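Local atomic coordinates of flocculation protein FLO11 (Saccharomyces cerevisiae, PDB entry 4UYT), a protein that mediates homotypic cell-cell adhesion during flocculation and supports cell-substrate adhesion, invasive growth, pseudohyphae and biofilm formation. Residues N45-I59 against N93-T106. Residues are numbered along the deposited sequence; the frame is centred on the assembly and turned at random. Where two conformers were deposited one is given.
Sequences NTYQITIHVKGKENI and NPTDFTATFEVYAT. With NA (sodium ion), chain G.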
# COMPACT_ATOMS: atom_id res chain seq x y z
N ASN A 45 11.69 -16.42 -0.81
CA ASN A 45 10.29 -16.01 -0.49
C ASN A 45 10.04 -14.56 -0.85
O ASN A 45 9.24 -13.87 -0.20
CB ASN A 45 9.92 -16.28 0.98
CG ASN A 45 9.86 -17.76 1.22
OD1 ASN A 45 9.00 -18.43 0.64
ND2 ASN A 45 10.73 -18.28 2.05
N THR A 46 10.72 -14.13 -1.91
CA THR A 46 10.69 -12.76 -2.36
C THR A 46 9.75 -12.64 -3.56
O THR A 46 9.86 -13.41 -4.53
CB THR A 46 12.09 -12.33 -2.77
OG1 THR A 46 12.97 -12.54 -1.66
CG2 THR A 46 12.12 -10.88 -3.16
N TYR A 47 8.85 -11.66 -3.48
CA TYR A 47 7.86 -11.40 -4.54
C TYR A 47 7.93 -9.94 -4.91
O TYR A 47 8.08 -9.07 -4.05
CB TYR A 47 6.42 -11.71 -4.04
CG TYR A 47 6.27 -13.11 -3.56
CD1 TYR A 47 6.67 -13.49 -2.28
CD2 TYR A 47 5.72 -14.08 -4.39
CE1 TYR A 47 6.56 -14.77 -1.87
CE2 TYR A 47 5.59 -15.38 -3.95
CZ TYR A 47 6.01 -15.73 -2.68
OH TYR A 47 5.86 -17.01 -2.27
N GLN A 48 7.78 -9.71 -6.21
CA GLN A 48 7.64 -8.37 -6.74
C GLN A 48 6.15 -8.10 -6.89
O GLN A 48 5.46 -8.83 -7.61
CB GLN A 48 8.35 -8.26 -8.08
CG GLN A 48 8.34 -6.85 -8.63
CD GLN A 48 9.23 -6.70 -9.81
OE1 GLN A 48 8.97 -7.28 -10.85
NE2 GLN A 48 10.29 -5.93 -9.67
N ILE A 49 5.64 -7.10 -6.17
CA ILE A 49 4.23 -6.78 -6.17
C ILE A 49 4.00 -5.39 -6.69
O ILE A 49 4.88 -4.53 -6.56
CB ILE A 49 3.60 -6.97 -4.77
CG1 ILE A 49 3.96 -5.87 -3.77
CG2 ILE A 49 3.97 -8.34 -4.25
CD1 ILE A 49 3.21 -5.98 -2.46
N THR A 50 2.81 -5.19 -7.26
CA THR A 50 2.40 -3.89 -7.70
C THR A 50 1.10 -3.54 -6.95
O THR A 50 0.18 -4.34 -6.91
CB THR A 50 2.17 -3.87 -9.21
OG1 THR A 50 3.42 -4.20 -9.84
CG2 THR A 50 1.72 -2.51 -9.69
N ILE A 51 1.07 -2.33 -6.43
CA ILE A 51 -0.10 -1.79 -5.77
C ILE A 51 -0.68 -0.64 -6.57
O ILE A 51 0.06 0.06 -7.27
CB ILE A 51 0.18 -1.38 -4.31
CG1 ILE A 51 1.19 -0.22 -4.20
CG2 ILE A 51 0.62 -2.58 -3.50
CD1 ILE A 51 1.37 0.35 -2.80
N HIS A 52 -1.99 -0.42 -6.42
CA HIS A 52 -2.70 0.68 -7.00
C HIS A 52 -3.48 1.34 -5.88
O HIS A 52 -4.36 0.70 -5.29
CB HIS A 52 -3.63 0.20 -8.11
CG HIS A 52 -4.38 1.29 -8.80
ND1 HIS A 52 -5.52 1.06 -9.52
CD2 HIS A 52 -4.11 2.61 -8.93
CE1 HIS A 52 -5.93 2.19 -10.05
NE2 HIS A 52 -5.09 3.14 -9.70
N VAL A 53 -3.19 2.60 -5.60
CA VAL A 53 -3.80 3.37 -4.53
C VAL A 53 -4.61 4.49 -5.13
O VAL A 53 -4.12 5.19 -6.00
CB VAL A 53 -2.73 3.92 -3.56
CG1 VAL A 53 -3.33 4.80 -2.50
CG2 VAL A 53 -1.98 2.76 -2.92
N LYS A 54 -5.86 4.62 -4.69
CA LYS A 54 -6.73 5.70 -5.14
C LYS A 54 -7.32 6.43 -3.97
O LYS A 54 -7.62 5.84 -2.94
CB LYS A 54 -7.86 5.15 -6.00
CG LYS A 54 -7.41 4.47 -7.28
CD LYS A 54 -8.65 3.79 -7.84
CE LYS A 54 -8.60 3.43 -9.30
NZ LYS A 54 -9.96 3.47 -9.90
N GLY A 55 -7.43 7.74 -4.13
CA GLY A 55 -8.13 8.59 -3.19
C GLY A 55 -9.55 8.88 -3.65
O GLY A 55 -9.83 8.87 -4.85
N LYS A 56 -10.45 9.17 -2.72
CA LYS A 56 -11.85 9.40 -3.06
C LYS A 56 -12.03 10.59 -4.01
O LYS A 56 -12.83 10.54 -4.95
CB LYS A 56 -12.68 9.62 -1.78
CG LYS A 56 -14.18 9.68 -2.03
CD LYS A 56 -15.01 9.38 -0.79
CE LYS A 56 -16.51 9.40 -1.09
NZ LYS A 56 -17.28 8.74 0.01
N GLU A 57 -11.29 11.65 -3.72
CA GLU A 57 -11.25 12.83 -4.55
C GLU A 57 -9.86 13.02 -5.09
O GLU A 57 -8.87 12.55 -4.52
CB GLU A 57 -11.63 14.07 -3.74
CG GLU A 57 -12.98 13.99 -3.02
CD GLU A 57 -14.17 13.89 -3.96
OE1 GLU A 57 -14.07 14.33 -5.12
OE2 GLU A 57 -15.22 13.38 -3.52
N ASN A 58 -9.79 13.74 -6.21
CA ASN A 58 -8.51 14.00 -6.84
C ASN A 58 -7.81 15.16 -6.13
O ASN A 58 -8.37 16.24 -5.99
CB ASN A 58 -8.70 14.35 -8.31
CG ASN A 58 -7.39 14.45 -9.05
OD1 ASN A 58 -6.59 13.53 -8.99
ND2 ASN A 58 -7.13 15.57 -9.69
N ILE A 59 -6.57 14.92 -5.69
CA ILE A 59 -5.73 15.93 -5.07
C ILE A 59 -4.52 16.16 -5.98
O ILE A 59 -3.74 15.26 -6.25
CB ILE A 59 -5.28 15.52 -3.66
CG1 ILE A 59 -6.51 15.32 -2.78
CG2 ILE A 59 -4.32 16.56 -3.08
CD1 ILE A 59 -6.18 14.86 -1.38
N ASN A 93 0.40 11.50 -9.20
CA ASN A 93 -0.93 11.79 -8.65
C ASN A 93 -1.02 11.05 -7.32
O ASN A 93 -1.10 9.85 -7.33
CB ASN A 93 -2.02 11.35 -9.62
CG ASN A 93 -3.40 11.67 -9.12
OD1 ASN A 93 -3.60 11.94 -7.92
ND2 ASN A 93 -4.37 11.62 -10.02
N PRO A 94 -1.01 11.76 -6.18
CA PRO A 94 -1.01 11.08 -4.89
C PRO A 94 -2.36 10.43 -4.59
O PRO A 94 -2.47 9.72 -3.60
CB PRO A 94 -0.71 12.21 -3.90
CG PRO A 94 -1.26 13.42 -4.57
CD PRO A 94 -1.01 13.23 -6.04
N THR A 95 -3.37 10.69 -5.42
CA THR A 95 -4.68 10.09 -5.29
C THR A 95 -4.99 9.09 -6.42
O THR A 95 -6.11 8.60 -6.48
CB THR A 95 -5.79 11.15 -5.13
OG1 THR A 95 -5.77 12.08 -6.22
CG2 THR A 95 -5.59 11.89 -3.84
N ASP A 96 -4.00 8.74 -7.24
CA ASP A 96 -4.16 7.65 -8.19
C ASP A 96 -2.76 7.26 -8.65
O ASP A 96 -2.21 7.84 -9.58
CB ASP A 96 -5.05 8.02 -9.39
CG ASP A 96 -5.47 6.81 -10.20
OD1 ASP A 96 -4.77 5.79 -10.13
OD2 ASP A 96 -6.50 6.90 -10.87
N PHE A 97 -2.15 6.30 -7.95
CA PHE A 97 -0.78 5.92 -8.25
C PHE A 97 -0.59 4.45 -8.11
O PHE A 97 -1.37 3.75 -7.48
CB PHE A 97 0.23 6.69 -7.37
CG PHE A 97 0.18 6.38 -5.89
CD1 PHE A 97 0.92 5.35 -5.33
CD2 PHE A 97 -0.61 7.16 -5.01
CE1 PHE A 97 0.90 5.11 -3.97
CE2 PHE A 97 -0.64 6.92 -3.64
CZ PHE A 97 0.13 5.88 -3.14
N THR A 98 0.49 3.99 -8.73
CA THR A 98 0.95 2.65 -8.59
C THR A 98 2.38 2.64 -8.06
O THR A 98 3.11 3.61 -8.17
CB THR A 98 0.89 1.87 -9.93
OG1 THR A 98 1.78 2.47 -10.87
CG2 THR A 98 -0.49 1.81 -10.46
N ALA A 99 2.76 1.51 -7.50
CA ALA A 99 4.14 1.30 -7.06
C ALA A 99 4.44 -0.17 -7.17
O ALA A 99 3.56 -0.99 -6.91
CB ALA A 99 4.33 1.78 -5.63
N THR A 100 5.68 -0.48 -7.49
CA THR A 100 6.16 -1.86 -7.58
C THR A 100 7.38 -2.01 -6.70
O THR A 100 8.30 -1.19 -6.75
CB THR A 100 6.46 -2.24 -9.04
OG1 THR A 100 5.27 -2.14 -9.85
CG2 THR A 100 6.98 -3.64 -9.15
N PHE A 101 7.40 -3.04 -5.87
CA PHE A 101 8.48 -3.23 -4.92
C PHE A 101 8.45 -4.67 -4.48
O PHE A 101 7.54 -5.41 -4.80
CB PHE A 101 8.40 -2.27 -3.73
CG PHE A 101 7.11 -2.37 -2.94
CD1 PHE A 101 5.95 -1.72 -3.36
CD2 PHE A 101 7.06 -3.10 -1.77
CE1 PHE A 101 4.78 -1.81 -2.65
CE2 PHE A 101 5.88 -3.17 -1.04
CZ PHE A 101 4.75 -2.53 -1.49
N GLU A 102 9.52 -5.08 -3.78
CA GLU A 102 9.66 -6.46 -3.34
C GLU A 102 9.33 -6.62 -1.84
O GLU A 102 9.64 -5.78 -1.01
CB GLU A 102 11.06 -6.99 -3.65
CG GLU A 102 11.27 -7.18 -5.13
CD GLU A 102 12.69 -7.63 -5.46
OE1 GLU A 102 13.66 -7.18 -4.84
OE2 GLU A 102 12.85 -8.41 -6.38
N VAL A 103 8.72 -7.77 -1.55
CA VAL A 103 8.40 -8.15 -0.20
C VAL A 103 8.86 -9.58 0.02
O VAL A 103 8.93 -10.37 -0.91
CB VAL A 103 6.89 -8.04 0.11
CG1 VAL A 103 6.42 -6.60 -0.04
CG2 VAL A 103 6.07 -8.97 -0.77
N TYR A 104 9.11 -9.90 1.29
CA TYR A 104 9.28 -11.26 1.71
C TYR A 104 7.97 -11.71 2.34
O TYR A 104 7.54 -11.15 3.36
CB TYR A 104 10.40 -11.39 2.75
CG TYR A 104 11.73 -10.77 2.40
CD1 TYR A 104 12.31 -10.91 1.14
CD2 TYR A 104 12.44 -10.07 3.38
CE1 TYR A 104 13.54 -10.37 0.84
CE2 TYR A 104 13.67 -9.52 3.08
CZ TYR A 104 14.23 -9.67 1.83
OH TYR A 104 15.45 -9.11 1.59
N ALA A 105 7.29 -12.66 1.71
CA ALA A 105 5.96 -13.13 2.18
C ALA A 105 6.11 -14.54 2.65
O ALA A 105 6.42 -15.42 1.85
CB ALA A 105 4.93 -13.02 1.06
N THR A 106 5.96 -14.74 3.94
CA THR A 106 6.25 -16.01 4.55
C THR A 106 5.17 -16.54 5.50
O THR A 106 5.23 -17.71 5.80
CB THR A 106 7.59 -15.99 5.30
OG1 THR A 106 7.47 -15.03 6.35
CG2 THR A 106 8.74 -15.65 4.37
NA NA G . 4.36 -7.45 -9.84
O HOH W 1 6.46 -17.61 0.18
O HOH W 2 6.14 -7.38 -11.46
O HOH W 3 -7.37 10.87 -8.59
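Tyr47, Ile49, Ile51 and Val53 each give their backbone N-H to, and take one at their carbonyl from, Val103, Phe101, Ala99 and Phe97 in turn, so eight bonds pair strand 46-55 with antiparallel strand 96-104. Gly55 N, giving to Thr95 O at 2.8 Å, and Ala105 N, giving to Asn45 O, close the two ends. Gln48, Thr50, His52 and Lys54 turn their backbone bonds to strand 32-43, on the other edge of 46-55.

On the face of the even-numbered residues, the hydroxyls of Thr50 and Thr100 share a hydrogen bond, OG1 to OG1 at 2.8 Å. Further along, His52 runs out with CG anti to the backbone N (chi1 -178°), which brings NE2 to within 2.7 Å of Asp96 OD1. OD1 lies in the imidazole plane, but NE2 meets it on the syn side about 30° out of the carboxylate plane; the negative charge of Asp96 would probably favour a protonated ring. Gln48 O binds a sodium ion with Ser38 OG and a water, and that water donates to Gln48 OE1.

The other face is largely apolar: Val53 CB sits over one face of the Phe97 ring, 3.8 Å from its centroid, and Ile49 CG1 covers Phe101 in the same CH-pi manner. Ile51 and Val53 pack on against Ile121 of strand 120-125.

Past Gly55, where the segments leave the sheet, Asn93 OD1 takes both Thr95 N and Thr95 OG1 in an Asx turn, while OG1 accepts Ile59 N at 3.0 Å. Asn58 OD1 receives Asn93 ND2 and a water. At the far end a water bridges Asn45 OD1, Ala105 O and Tyr47 OH, the phenol being bonded also to Asp171 N.

Here is an edge pair of an antiparallel sheet, stacked on a second sheet in the beta sandwich of the fibronectin type III-like Flo11 adhesin domain.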